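Local coordinates for protein TetR-family transcriptional regulator (Streptomyces coelicolor A3, PDB 2QIB) that probably binds operator DNA through an N-terminal helix-turn-helix domain and regulates transcription, as TetR-family dimers do, at residues Glu78-Pro83 with Ile136-Asp141; Tyr95-Asp100 with Ile173-Leu178; Ser158-Thr163 with Thr180-Asp185. All coordinates share one frame; numbering follows the deposited sequence.

Contact 1. Residues Glu78-Pro83 with Ile136-Asp141; sequences EPRQGP and ILSHLD
The loop between helix 57-75 and helix 84-101 of this TetR-type fold lies against the last turn of helix 119-140, where Glu78 and Arg80 meet His139 and Ser138. Over one face of the imidazole, offset toward the rim, sits Arg80 CG, 3.9 Å from the ring centroid and 23° off its normal, a CH-pi contact. Beyond it the arginine bends at chi3, its guanidinium turned 82° from the ring, and Arg80 CD passes 3.5 Å from Ser138 OG. At the ring edge, Glu78 O lies 3.0 Å from both His139 NE2 and His139 CE1, and Pro79 O lies near the ring plane beside CE1. A water in that plane is hydrogen-bonded to NE2 and weakly to Glu78 N, while ND1 pairs with Arg87 of helix 84-101; the imidazole is thus fixed from both nitrogens. Replacing the imidazole with the methyl of an alanine is likely to leave the Arg80 methylene without its aromatic face and Arg87 without this acceptor. The Glu78 carboxylate turns to Arg90 and Arg94, forming a salt bridge with each. A second water, 2.9 Å from Ser138 OG, is held more weakly by Arg80 NH1 at 3.3 Å.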
ATOM      1  N   GLU A  78      11.663 -14.478 -12.979  1.00 17.49           N
ATOM      2  CA  GLU A  78      11.471 -15.883 -12.550  1.00 18.00           C
ATOM      3  C   GLU A  78      10.972 -16.671 -13.758  1.00 17.99           C
ATOM      4  O   GLU A  78      10.097 -16.195 -14.470  1.00 18.66           O
ATOM      5  CB  GLU A  78      10.419 -15.930 -11.421  1.00 16.96           C
ATOM      6  CG  GLU A  78      10.108 -17.340 -10.873  1.00 18.67           C
ATOM      7  CD  GLU A  78      11.306 -18.022 -10.190  1.00 21.51           C
ATOM      8  OE1 GLU A  78      12.206 -17.328  -9.680  1.00 21.81           O
ATOM      9  OE2 GLU A  78      11.334 -19.279 -10.127  1.00 21.11           O
ATOM     10  N   PRO A  79      11.566 -17.857 -14.039  1.00 20.96           N
ATOM     11  CA  PRO A  79      11.158 -18.646 -15.210  1.00 21.27           C
ATOM     12  C   PRO A  79       9.671 -18.977 -15.201  1.00 22.20           C
ATOM     13  O   PRO A  79       9.086 -19.236 -14.132  1.00 21.71           O
ATOM     14  CB  PRO A  79      11.965 -19.948 -15.070  1.00 22.31           C
ATOM     15  CG  PRO A  79      13.125 -19.573 -14.260  1.00 22.66           C
ATOM     16  CD  PRO A  79      12.638 -18.521 -13.286  1.00 21.07           C
ATOM     17  N   ARG A  80       9.065 -18.943 -16.388  1.00 22.39           N
ATOM     18  CA  ARG A  80       7.649 -19.258 -16.538  1.00 23.46           C
ATOM     19  C   ARG A  80       7.442 -20.759 -16.682  1.00 24.15           C
ATOM     20  O   ARG A  80       7.151 -21.260 -17.783  1.00 24.86           O
ATOM     21  CB  ARG A  80       7.046 -18.484 -17.703  1.00 23.99           C
ATOM     22  CG  ARG A  80       7.185 -16.985 -17.521  1.00 25.79           C
ATOM     23  CD  ARG A  80       6.304 -16.167 -18.457  1.00 31.80           C
ATOM     24  NE  ARG A  80       6.566 -16.389 -19.878  1.00 39.21           N
ATOM     25  CZ  ARG A  80       7.611 -15.914 -20.553  1.00 42.84           C
ATOM     26  NH1 ARG A  80       8.557 -15.198 -19.953  1.00 46.83           N
ATOM     27  NH2 ARG A  80       7.721 -16.171 -21.846  1.00 45.72           N
ATOM     28  N   GLN A  81       7.614 -21.465 -15.566  1.00 24.22           N
ATOM     29  CA  GLN A  81       7.611 -22.918 -15.541  1.00 25.23           C
ATOM     30  C   GLN A  81       6.937 -23.414 -14.264  1.00 24.15           C
ATOM     31  O   GLN A  81       7.134 -22.848 -13.192  1.00 23.55           O
ATOM     32  CB  GLN A  81       9.057 -23.452 -15.575  1.00 26.00           C
ATOM     33  CG  GLN A  81       9.823 -23.174 -16.875  1.00 31.25           C
ATOM     34  CD  GLN A  81       9.285 -23.954 -18.078  1.00 37.90           C
ATOM     35  OE1 GLN A  81       9.306 -23.460 -19.218  1.00 41.30           O
ATOM     36  NE2 GLN A  81       8.799 -25.173 -17.831  1.00 39.21           N
ATOM     37  N   GLY A  82       6.165 -24.492 -14.394  1.00 23.26           N
ATOM     38  CA  GLY A  82       5.510 -25.099 -13.227  1.00 22.48           C
ATOM     39  C   GLY A  82       4.367 -24.249 -12.677  1.00 21.19           C
ATOM     40  O   GLY A  82       4.063 -23.189 -13.229  1.00 21.88           O
ATOM     41  N   PRO A  83       3.750 -24.689 -11.564  1.00 20.34           N
ATOM     42  CA  PRO A  83       2.575 -23.990 -11.001  1.00 19.77           C
ATOM     43  C   PRO A  83       2.944 -22.532 -10.686  1.00 18.94           C
ATOM     44  O   PRO A  83       4.056 -22.264 -10.223  1.00 19.04           O
ATOM     45  CB  PRO A  83       2.330 -24.701  -9.669  1.00 18.86           C
ATOM     46  CG  PRO A  83       3.041 -25.964  -9.742  1.00 22.62           C
ATOM     47  CD  PRO A  83       4.168 -25.839 -10.746  1.00 20.72           C
ATOM     48  N   ILE A 136       4.358  -9.863 -13.293  1.00 14.73           N
ATOM     49  CA  ILE A 136       3.146 -10.591 -12.956  1.00 15.83           C
ATOM     50  C   ILE A 136       2.291 -10.800 -14.202  1.00 16.07           C
ATOM     51  O   ILE A 136       1.863 -11.892 -14.457  1.00 16.53           O
ATOM     52  CB  ILE A 136       2.347  -9.857 -11.880  1.00 14.49           C
ATOM     53  CG1 ILE A 136       3.140  -9.916 -10.548  1.00 16.21           C
ATOM     54  CG2 ILE A 136       0.925 -10.474 -11.761  1.00 15.60           C
ATOM     55  CD1 ILE A 136       2.666  -8.878  -9.534  1.00 16.94           C
ATOM     56  N   LEU A 137       2.102  -9.766 -15.026  1.00 17.60           N
ATOM     57  CA  LEU A 137       1.341  -9.968 -16.256  1.00 18.63           C
ATOM     58  C   LEU A 137       1.977 -10.983 -17.200  1.00 18.66           C
ATOM     59  O   LEU A 137       1.267 -11.720 -17.856  1.00 19.29           O
ATOM     60  CB  LEU A 137       1.137  -8.663 -16.996  1.00 19.61           C
ATOM     61  CG  LEU A 137       0.248  -7.628 -16.286  1.00 20.86           C
ATOM     62  CD1 LEU A 137       0.050  -6.449 -17.224  1.00 24.42           C
ATOM     63  CD2 LEU A 137      -1.109  -8.184 -15.861  1.00 23.92           C
ATOM     64  N   SER A 138       3.303 -10.993 -17.272  1.00 18.45           N
ATOM     65  CA  SER A 138       4.014 -11.967 -18.118  1.00 18.82           C
ATOM     66  C   SER A 138       3.663 -13.397 -17.699  1.00 18.26           C
ATOM     67  O   SER A 138       3.370 -14.275 -18.524  1.00 19.75           O
ATOM     68  CB  SER A 138       5.524 -11.735 -18.009  1.00 17.56           C
ATOM     69  OG  SER A 138       6.231 -12.707 -18.786  1.00 18.72           O
ATOM     70  N   HIS A 139       3.683 -13.648 -16.396  1.00 17.71           N
ATOM     71  CA  HIS A 139       3.370 -14.970 -15.887  1.00 18.75           C
ATOM     72  C   HIS A 139       1.908 -15.348 -16.089  1.00 19.00           C
ATOM     73  O   HIS A 139       1.613 -16.525 -16.362  1.00 19.45           O
ATOM     74  CB  HIS A 139       3.752 -15.098 -14.425  1.00 19.50           C
ATOM     75  CG  HIS A 139       5.219 -15.280 -14.211  1.00 18.02           C
ATOM     76  ND1 HIS A 139       5.808 -16.529 -14.141  1.00 18.18           N
ATOM     77  CD2 HIS A 139       6.222 -14.377 -14.078  1.00 18.13           C
ATOM     78  CE1 HIS A 139       7.107 -16.384 -13.957  1.00 19.44           C
ATOM     79  NE2 HIS A 139       7.384 -15.088 -13.910  1.00 18.05           N
ATOM     80  N   LEU A 140       1.015 -14.359 -15.979  1.00 19.17           N
ATOM     81  CA  LEU A 140      -0.404 -14.574 -16.243  1.00 19.52           C
ATOM     82  C   LEU A 140      -0.690 -14.739 -17.732  1.00 21.36           C
ATOM     83  O   LEU A 140      -1.798 -15.162 -18.100  1.00 21.83           O
ATOM     84  CB  LEU A 140      -1.260 -13.450 -15.651  1.00 19.50           C
ATOM     85  CG  LEU A 140      -1.282 -13.312 -14.111  1.00 19.28           C
ATOM     86  CD1 LEU A 140      -1.989 -11.993 -13.679  1.00 20.60           C
ATOM     87  CD2 LEU A 140      -1.943 -14.546 -13.441  1.00 18.05           C
ATOM     88  N   ASP A 141       0.304 -14.405 -18.565  1.00 21.92           N
ATOM     89  CA  ASP A 141       0.214 -14.477 -20.042  1.00 24.03           C
ATOM     90  C   ASP A 141      -0.842 -13.511 -20.565  1.00 24.82           C
ATOM     91  O   ASP A 141      -1.632 -13.835 -21.464  1.00 24.79           O
ATOM     92  CB  ASP A 141      -0.087 -15.921 -20.502  1.00 24.01           C
ATOM     93  CG  ASP A 141       0.184 -16.139 -21.982  1.00 29.03           C
ATOM     94  OD1 ASP A 141       0.855 -15.293 -22.616  1.00 33.33           O
ATOM     95  OD2 ASP A 141      -0.274 -17.182 -22.505  1.00 31.83           O
TER
HETATM   96  O   HOH W   1       9.257 -12.973 -13.524  1.00 17.86           O
HETATM   97  O   HOH W   2       8.841 -12.873 -17.622  1.00 32.56           O

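Contact 2. Residues Tyr95-Asp100 with Ile173-Leu178; sequences YFDFVD and IPRAEL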
ATOM      1  N   TYR A  95      12.305 -11.259  -2.415  1.00 15.59           N
ATOM      2  CA  TYR A  95      11.768  -9.979  -1.998  1.00 16.95           C
ATOM      3  C   TYR A  95      12.010  -9.747  -0.508  1.00 15.97           C
ATOM      4  O   TYR A  95      12.587  -8.727  -0.125  1.00 16.64           O
ATOM      5  CB  TYR A  95      10.283  -9.894  -2.370  1.00 16.18           C
ATOM      6  CG  TYR A  95       9.550  -8.691  -1.786  1.00 15.71           C
ATOM      7  CD1 TYR A  95      10.004  -7.379  -2.009  1.00 17.83           C
ATOM      8  CD2 TYR A  95       8.378  -8.866  -1.035  1.00 16.07           C
ATOM      9  CE1 TYR A  95       9.274  -6.262  -1.506  1.00 16.48           C
ATOM     10  CE2 TYR A  95       7.646  -7.768  -0.535  1.00 13.93           C
ATOM     11  CZ  TYR A  95       8.108  -6.473  -0.758  1.00 16.49           C
ATOM     12  OH  TYR A  95       7.426  -5.376  -0.292  1.00 17.93           O
ATOM     13  N   PHE A  96      11.679 -10.728   0.338  1.00 16.16           N
ATOM     14  CA  PHE A  96      11.960 -10.583   1.763  1.00 15.92           C
ATOM     15  C   PHE A  96      13.454 -10.564   2.100  1.00 16.13           C
ATOM     16  O   PHE A  96      13.871  -9.872   3.040  1.00 15.95           O
ATOM     17  CB  PHE A  96      11.191 -11.629   2.580  1.00 16.76           C
ATOM     18  CG  PHE A  96       9.751 -11.182   2.882  1.00 16.86           C
ATOM     19  CD1 PHE A  96       8.764 -11.269   1.905  1.00 19.16           C
ATOM     20  CD2 PHE A  96       9.429 -10.665   4.115  1.00 17.48           C
ATOM     21  CE1 PHE A  96       7.456 -10.846   2.165  1.00 18.51           C
ATOM     22  CE2 PHE A  96       8.105 -10.220   4.408  1.00 19.83           C
ATOM     23  CZ  PHE A  96       7.125 -10.329   3.432  1.00 17.16           C
ATOM     24  N   ASP A  97      14.250 -11.299   1.324  1.00 16.50           N
ATOM     25  CA  ASP A  97      15.730 -11.245   1.498  1.00 16.53           C
ATOM     26  C   ASP A  97      16.148  -9.787   1.290  1.00 17.13           C
ATOM     27  O   ASP A  97      16.898  -9.207   2.095  1.00 17.00           O
ATOM     28  CB  ASP A  97      16.413 -12.093   0.412  1.00 17.95           C
ATOM     29  CG  ASP A  97      16.386 -13.591   0.706  1.00 22.27           C
ATOM     30  OD1 ASP A  97      15.989 -14.013   1.821  1.00 23.92           O
ATOM     31  OD2 ASP A  97      16.765 -14.355  -0.221  1.00 27.19           O
ATOM     32  N   PHE A  98      15.654  -9.199   0.209  1.00 15.26           N
ATOM     33  CA  PHE A  98      15.990  -7.804  -0.113  1.00 16.62           C
ATOM     34  C   PHE A  98      15.586  -6.853   0.998  1.00 16.23           C
ATOM     35  O   PHE A  98      16.358  -5.997   1.433  1.00 16.86           O
ATOM     36  CB  PHE A  98      15.311  -7.387  -1.424  1.00 16.05           C
ATOM     37  CG  PHE A  98      15.654  -5.972  -1.840  1.00 16.62           C
ATOM     38  CD1 PHE A  98      16.770  -5.724  -2.653  1.00 18.20           C
ATOM     39  CD2 PHE A  98      14.876  -4.907  -1.407  1.00 16.80           C
ATOM     40  CE1 PHE A  98      17.098  -4.412  -3.015  1.00 16.79           C
ATOM     41  CE2 PHE A  98      15.189  -3.590  -1.769  1.00 18.48           C
ATOM     42  CZ  PHE A  98      16.285  -3.342  -2.570  1.00 18.53           C
ATOM     43  N   VAL A  99      14.331  -6.970   1.437  1.00 15.82           N
ATOM     44  CA  VAL A  99      13.758  -6.092   2.490  1.00 16.36           C
ATOM     45  C   VAL A  99      14.565  -6.220   3.792  1.00 16.52           C
ATOM     46  O   VAL A  99      14.915  -5.216   4.427  1.00 17.59           O
ATOM     47  CB  VAL A  99      12.254  -6.400   2.723  1.00 17.29           C
ATOM     48  CG1 VAL A  99      11.727  -5.618   3.913  1.00 17.63           C
ATOM     49  CG2 VAL A  99      11.450  -6.036   1.446  1.00 17.54           C
ATOM     50  N   ASP A 100      14.899  -7.451   4.160  1.00 17.05           N
ATOM     51  CA  ASP A 100      15.761  -7.692   5.316  1.00 16.73           C
ATOM     52  C   ASP A 100      17.089  -6.936   5.177  1.00 17.46           C
ATOM     53  O   ASP A 100      17.453  -6.146   6.048  1.00 17.24           O
ATOM     54  CB  ASP A 100      16.034  -9.192   5.429  1.00 16.62           C
ATOM     55  CG  ASP A 100      16.818  -9.570   6.703  1.00 19.24           C
ATOM     56  OD1 ASP A 100      17.084  -8.711   7.576  1.00 19.54           O
ATOM     57  OD2 ASP A 100      17.187 -10.748   6.803  1.00 20.70           O
ATOM     58  N   ILE A 173       6.195 -11.736  13.285  1.00 21.03           N
ATOM     59  CA  ILE A 173       5.649 -12.848  12.490  1.00 19.52           C
ATOM     60  C   ILE A 173       6.764 -13.326  11.573  1.00 19.63           C
ATOM     61  O   ILE A 173       7.393 -12.500  10.925  1.00 19.40           O
ATOM     62  CB  ILE A 173       4.451 -12.364  11.628  1.00 18.77           C
ATOM     63  CG1 ILE A 173       3.410 -11.662  12.519  1.00 19.35           C
ATOM     64  CG2 ILE A 173       3.891 -13.519  10.778  1.00 20.46           C
ATOM     65  CD1 ILE A 173       2.355 -10.901  11.774  1.00 17.55           C
ATOM     66  N   PRO A 174       6.990 -14.656  11.475  1.00 19.49           N
ATOM     67  CA  PRO A 174       8.128 -15.134  10.673  1.00 19.38           C
ATOM     68  C   PRO A 174       7.921 -14.816   9.193  1.00 18.50           C
ATOM     69  O   PRO A 174       6.779 -14.895   8.696  1.00 16.74           O
ATOM     70  CB  PRO A 174       8.122 -16.666  10.910  1.00 20.12           C
ATOM     71  CG  PRO A 174       7.286 -16.855  12.115  1.00 21.86           C
ATOM     72  CD  PRO A 174       6.256 -15.769  12.086  1.00 20.30           C
ATOM     73  N   ARG A 175       8.997 -14.429   8.510  1.00 17.65           N
ATOM     74  CA  ARG A 175       8.889 -14.086   7.099  1.00 17.53           C
ATOM     75  C   ARG A 175       8.326 -15.239   6.262  1.00 17.83           C
ATOM     76  O   ARG A 175       7.610 -14.985   5.270  1.00 16.94           O
ATOM     77  CB  ARG A 175      10.242 -13.659   6.555  1.00 19.13           C
ATOM     78  CG  ARG A 175      11.174 -14.809   6.608  1.00 21.26           C
ATOM     79  CD  ARG A 175      11.668 -14.995   5.218  1.00 30.00           C
ATOM     80  NE  ARG A 175      12.847 -14.194   5.086  1.00 29.13           N
ATOM     81  CZ  ARG A 175      13.610 -14.040   3.995  1.00 28.89           C
ATOM     82  NH1 ARG A 175      14.706 -13.314   4.177  1.00 27.49           N
ATOM     83  NH2 ARG A 175      13.318 -14.560   2.769  1.00 22.62           N
ATOM     84  N   ALA A 176       8.635 -16.498   6.611  1.00 16.32           N
ATOM     85  CA  ALA A 176       8.129 -17.617   5.792  1.00 17.42           C
ATOM     86  C   ALA A 176       6.605 -17.602   5.782  1.00 16.97           C
ATOM     87  O   ALA A 176       5.981 -17.917   4.748  1.00 17.38           O
ATOM     88  CB  ALA A 176       8.654 -18.968   6.296  1.00 18.17           C
ATOM     89  N   GLU A 177       6.001 -17.333   6.937  1.00 16.33           N
ATOM     90  CA  GLU A 177       4.537 -17.229   7.024  1.00 16.54           C
ATOM     91  C   GLU A 177       4.012 -16.110   6.118  1.00 16.54           C
ATOM     92  O   GLU A 177       3.010 -16.280   5.408  1.00 16.15           O
ATOM     93  CB  GLU A 177       4.094 -17.011   8.462  1.00 16.93           C
ATOM     94  CG  GLU A 177       2.602 -16.859   8.596  1.00 18.71           C
ATOM     95  CD  GLU A 177       2.150 -16.823  10.042  1.00 22.41           C
ATOM     96  OE1 GLU A 177       2.870 -17.381  10.914  1.00 23.54           O
ATOM     97  OE2 GLU A 177       1.069 -16.253  10.311  1.00 21.10           O
ATOM     98  N   LEU A 178       4.705 -14.976   6.127  1.00 15.23           N
ATOM     99  CA  LEU A 178       4.242 -13.801   5.337  1.00 15.05           C
ATOM    100  C   LEU A 178       4.398 -14.004   3.819  1.00 16.08           C
ATOM    101  O   LEU A 178       3.587 -13.503   3.018  1.00 16.69           O
ATOM    102  CB  LEU A 178       4.913 -12.536   5.830  1.00 16.06           C
ATOM    103  CG  LEU A 178       4.436 -12.162   7.259  1.00 13.24           C
ATOM    104  CD1 LEU A 178       5.122 -10.835   7.681  1.00 16.37           C
ATOM    105  CD2 LEU A 178       2.900 -12.068   7.510  1.00 19.37           C
TER
HETATM  106  O   HOH W   3      15.262 -12.696   7.020  1.00 23.18           O
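Arg175 and Asp97 form the salt bridge of this contact, an end-on grip in which both terminal nitrogens of the guanidinium close on a single carboxylate oxygen. Asp97 OD1 receives Arg175 NH1, 2.8 Å away, on its anti lone pair, whereas Arg175 NH2, at 2.9 Å, meets the same oxygen from above the carboxylate plane. The oxygen stays close to the guanidinium plane, but the two flat groups are turned 59° apart, and neither bond is straight, the wider N-H...O angle being 140°. NH2 also makes a salt bridge with Glu179, one turn further along its own helix.

A water extends the polar network: it accepts from Arg175 NH1 at 3.0 Å and donates to Asp100 OD2 at 2.7 Å. Asp100 itself pairs through OD1 with Arg171.

The segments belong to the helical C-terminal domain of the TetR fold, where the first turn of helix 175-194, with Pro174 at the N-cap position, packs beside helix 84-101. Close by, Glu177 and Leu178 reach the second subunit, at its Arg148 and Leu151 respectively.

Van der Waals contacts accompany the charges. Phe96 CB sits over one face of the guanidinium, 3.6 Å from Arg175 NH2. With chi1 at 65°, Arg175 CG stands between its backbone N and carbonyl carbon, and further bends at chi2 and chi3 lay the chain past Phe96. The apolar side chains of Leu178 and Phe96 cross at about a right angle, with Leu178 CB 3.9 Å from Phe96 CZ, while the phenylalanine ring makes an edge-to-face contact with Trp167.

Contact 3. Residues Ser158-Thr163 with Thr180-Asp185; sequences SLAEST and TQLVHD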
ATOM      1  N   SER A 158       0.718  -3.079  -3.784  1.00 15.61           N
ATOM      2  CA  SER A 158       0.622  -2.221  -2.571  1.00 16.78           C
ATOM      3  C   SER A 158       0.520  -3.049  -1.283  1.00 16.07           C
ATOM      4  O   SER A 158       1.107  -2.696  -0.248  1.00 15.57           O
ATOM      5  CB  SER A 158      -0.583  -1.278  -2.677  1.00 17.43           C
ATOM      6  OG  SER A 158      -0.457  -0.432  -3.841  1.00 20.65           O
ATOM      7  N   LEU A 159      -0.252  -4.134  -1.345  1.00 14.28           N
ATOM      8  CA  LEU A 159      -0.416  -5.059  -0.220  1.00 14.93           C
ATOM      9  C   LEU A 159       0.960  -5.667   0.164  1.00 15.38           C
ATOM     10  O   LEU A 159       1.294  -5.809   1.368  1.00 15.67           O
ATOM     11  CB  LEU A 159      -1.386  -6.203  -0.605  1.00 14.61           C
ATOM     12  CG  LEU A 159      -1.673  -7.135   0.572  1.00 13.92           C
ATOM     13  CD1 LEU A 159      -2.556  -6.388   1.595  1.00 15.94           C
ATOM     14  CD2 LEU A 159      -2.409  -8.347   0.033  1.00 16.09           C
ATOM     15  N   ALA A 160       1.721  -6.075  -0.857  1.00 16.19           N
ATOM     16  CA  ALA A 160       3.043  -6.672  -0.632  1.00 15.97           C
ATOM     17  C   ALA A 160       4.059  -5.666  -0.042  1.00 15.99           C
ATOM     18  O   ALA A 160       4.854  -6.026   0.840  1.00 15.40           O
ATOM     19  CB  ALA A 160       3.585  -7.302  -1.922  1.00 15.63           C
ATOM     20  N   GLU A 161       4.016  -4.405  -0.490  1.00 15.14           N
ATOM     21  CA  GLU A 161       4.804  -3.321   0.128  1.00 15.36           C
ATOM     22  C   GLU A 161       4.419  -3.142   1.611  1.00 15.27           C
ATOM     23  O   GLU A 161       5.261  -3.099   2.521  1.00 15.53           O
ATOM     24  CB  GLU A 161       4.483  -2.018  -0.620  1.00 17.46           C
ATOM     25  CG  GLU A 161       5.048  -1.972  -1.980  1.00 22.01           C
ATOM     26  CD  GLU A 161       4.731  -0.630  -2.684  1.00 25.41           C
ATOM     27  OE1 GLU A 161       4.519   0.389  -1.995  1.00 26.95           O
ATOM     28  OE2 GLU A 161       4.700  -0.636  -3.920  1.00 30.79           O
ATOM     29  N   SER A 162       3.121  -3.039   1.874  1.00 14.70           N
ATOM     30  CA  SER A 162       2.644  -2.825   3.230  1.00 14.52           C
ATOM     31  C   SER A 162       3.030  -3.971   4.162  1.00 14.89           C
ATOM     32  O   SER A 162       3.452  -3.765   5.301  1.00 15.01           O
ATOM     33  CB  SER A 162       1.126  -2.689   3.210  1.00 16.38           C
ATOM     34  OG  SER A 162       0.681  -2.338   4.512  1.00 21.17           O
ATOM     35  N   THR A 163       2.847  -5.189   3.663  1.00 14.20           N
ATOM     36  CA  THR A 163       3.143  -6.390   4.433  1.00 13.86           C
ATOM     37  C   THR A 163       4.622  -6.400   4.830  1.00 14.35           C
ATOM     38  O   THR A 163       4.946  -6.683   5.992  1.00 14.70           O
ATOM     39  CB  THR A 163       2.741  -7.658   3.664  1.00 14.33           C
ATOM     40  OG1 THR A 163       1.306  -7.684   3.521  1.00 14.49           O
ATOM     41  CG2 THR A 163       3.165  -8.923   4.390  1.00 13.90           C
ATOM     42  N   THR A 180       4.231 -16.952   2.265  1.00 15.97           N
ATOM     43  CA  THR A 180       3.096 -17.822   1.885  1.00 15.48           C
ATOM     44  C   THR A 180       1.788 -17.051   1.922  1.00 14.11           C
ATOM     45  O   THR A 180       0.930 -17.185   1.027  1.00 14.45           O
ATOM     46  CB  THR A 180       3.052 -19.065   2.798  1.00 15.91           C
ATOM     47  OG1 THR A 180       4.165 -19.896   2.404  1.00 21.12           O
ATOM     48  CG2 THR A 180       1.766 -19.836   2.592  1.00 20.14           C
ATOM     49  N   GLN A 181       1.634 -16.244   2.963  1.00 13.48           N
ATOM     50  CA  GLN A 181       0.438 -15.395   3.076  1.00 14.48           C
ATOM     51  C   GLN A 181       0.232 -14.497   1.868  1.00 14.14           C
ATOM     52  O   GLN A 181      -0.897 -14.418   1.359  1.00 14.39           O
ATOM     53  CB  GLN A 181       0.543 -14.552   4.331  1.00 14.90           C
ATOM     54  CG  GLN A 181      -0.739 -13.667   4.595  1.00 17.12           C
ATOM     55  CD  GLN A 181      -0.852 -13.289   6.035  1.00 16.34           C
ATOM     56  OE1 GLN A 181      -1.159 -14.145   6.868  1.00 18.97           O
ATOM     57  NE2 GLN A 181      -0.686 -11.996   6.344  1.00 18.25           N
ATOM     58  N   LEU A 182       1.291 -13.855   1.385  1.00 13.43           N
ATOM     59  CA  LEU A 182       1.158 -12.961   0.222  1.00 14.74           C
ATOM     60  C   LEU A 182       0.763 -13.736  -1.062  1.00 13.94           C
ATOM     61  O   LEU A 182      -0.019 -13.213  -1.891  1.00 14.70           O
ATOM     62  CB  LEU A 182       2.449 -12.178  -0.017  1.00 12.88           C
ATOM     63  CG  LEU A 182       2.521 -10.992   0.956  1.00 15.22           C
ATOM     64  CD1 LEU A 182       3.924 -10.422   0.955  1.00 15.42           C
ATOM     65  CD2 LEU A 182       1.463  -9.856   0.674  1.00 17.02           C
ATOM     66  N   VAL A 183       1.278 -14.960  -1.202  1.00 14.03           N
ATOM     67  CA  VAL A 183       0.886 -15.815  -2.326  1.00 14.21           C
ATOM     68  C   VAL A 183      -0.604 -16.180  -2.236  1.00 15.18           C
ATOM     69  O   VAL A 183      -1.356 -16.001  -3.223  1.00 15.06           O
ATOM     70  CB  VAL A 183       1.768 -17.088  -2.424  1.00 14.95           C
ATOM     71  CG1 VAL A 183       1.268 -17.989  -3.588  1.00 15.85           C
ATOM     72  CG2 VAL A 183       3.211 -16.649  -2.629  1.00 17.20           C
ATOM     73  N   HIS A 184      -1.047 -16.638  -1.059  1.00 14.03           N
ATOM     74  CA  HIS A 184      -2.469 -16.902  -0.865  1.00 15.10           C
ATOM     75  C   HIS A 184      -3.323 -15.645  -1.047  1.00 15.24           C
ATOM     76  O   HIS A 184      -4.391 -15.717  -1.645  1.00 14.40           O
ATOM     77  CB  HIS A 184      -2.705 -17.443   0.520  1.00 16.15           C
ATOM     78  CG  HIS A 184      -2.187 -18.836   0.708  1.00 17.06           C
ATOM     79  ND1 HIS A 184      -2.284 -19.807  -0.274  1.00 20.68           N
ATOM     80  CD2 HIS A 184      -1.627 -19.439   1.785  1.00 21.43           C
ATOM     81  CE1 HIS A 184      -1.802 -20.947   0.196  1.00 24.87           C
ATOM     82  NE2 HIS A 184      -1.376 -20.746   1.434  1.00 20.99           N
ATOM     83  N   ASP A 185      -2.837 -14.505  -0.546  1.00 15.12           N
ATOM     84  CA  ASP A 185      -3.546 -13.220  -0.705  1.00 14.83           C
ATOM     85  C   ASP A 185      -3.793 -12.907  -2.177  1.00 15.76           C
ATOM     86  O   ASP A 185      -4.849 -12.437  -2.522  1.00 15.84           O
ATOM     87  CB  ASP A 185      -2.741 -12.075  -0.117  1.00 14.27           C
ATOM     88  CG  ASP A 185      -2.725 -12.090   1.421  1.00 15.08           C
ATOM     89  OD1 ASP A 185      -3.593 -12.761   2.018  1.00 15.18           O
ATOM     90  OD2 ASP A 185      -1.841 -11.394   2.017  1.00 15.06           O
TER
HETATM   91  O   HOH W   4      -0.296 -10.001   3.959  1.00 15.47           O
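Leu182 of helix 175-194 reaches tip to tip toward Thr163 of helix 147-168, and its two methyls divide the work. Leu182 CD1 lies 3.8 Å from Thr163 CG2, whereas Leu182 CD2 approaches the backbone of the facing helix, 3.8 Å from Ala160 CA, and also touches Thr163 OG1.

The threonine is turned so that both its branches are engaged. With chi1 at -66°, Thr163 OG1 stands beside its own backbone N and donates to Leu159 O at 2.9 Å while still touching Leu182 CD2, and CG2 meets Leu182 CD1. The hydroxyl meets this carbonyl from above its plane, and Thr163 N reaches the same oxygen from the opposite face. Two donors therefore grip Leu159 O.

Leu159 takes another course: CG lies trans to the backbone N (chi1 -176°), and the side chain runs alongside that of Leu182, the two pointing opposite ways. Leu159 CD2 ends 3.7 Å from Asp185 OD2, the two side chains crossing nearly at right angles. Asp185 OD2 accepts a bond from a water at 2.8 Å, which also donates to Thr163 OG1 and accepts from Gln181 NE2 at 3.1 Å.

The second subunit continues the packing, its Ser155 against Leu159 and its Leu189 against Asp185. Segments 158-163 and 180-185 run antiparallel (160°), their axes approaching to 10.7 Å; their helices are consistent with the pair that builds the four-helix dimer interface characteristic of TetR-family regulators.

Contact 3 is fully buried and contact 2 partly so, whereas contact 1 lies at the surface, its centre about 17 Å from that of the chain. The chemistry follows this order: hydrocarbon packing with one bridging water in contact 3, a salt bridge beside Phe96 in contact 2, and a histidine edged by loop carbonyls and a water in contact 1. Contacts 2 and 3 share helix 175-194 and touch directly, through Phe96 against Leu182 and a probable hydrogen bond from Tyr95 to Ala160 O; both also adjoin the second subunit. Contact 1 touches neither, and no other chain of the assembly reaches its segments, although its loop leads into helix 84-101, used by contact 2.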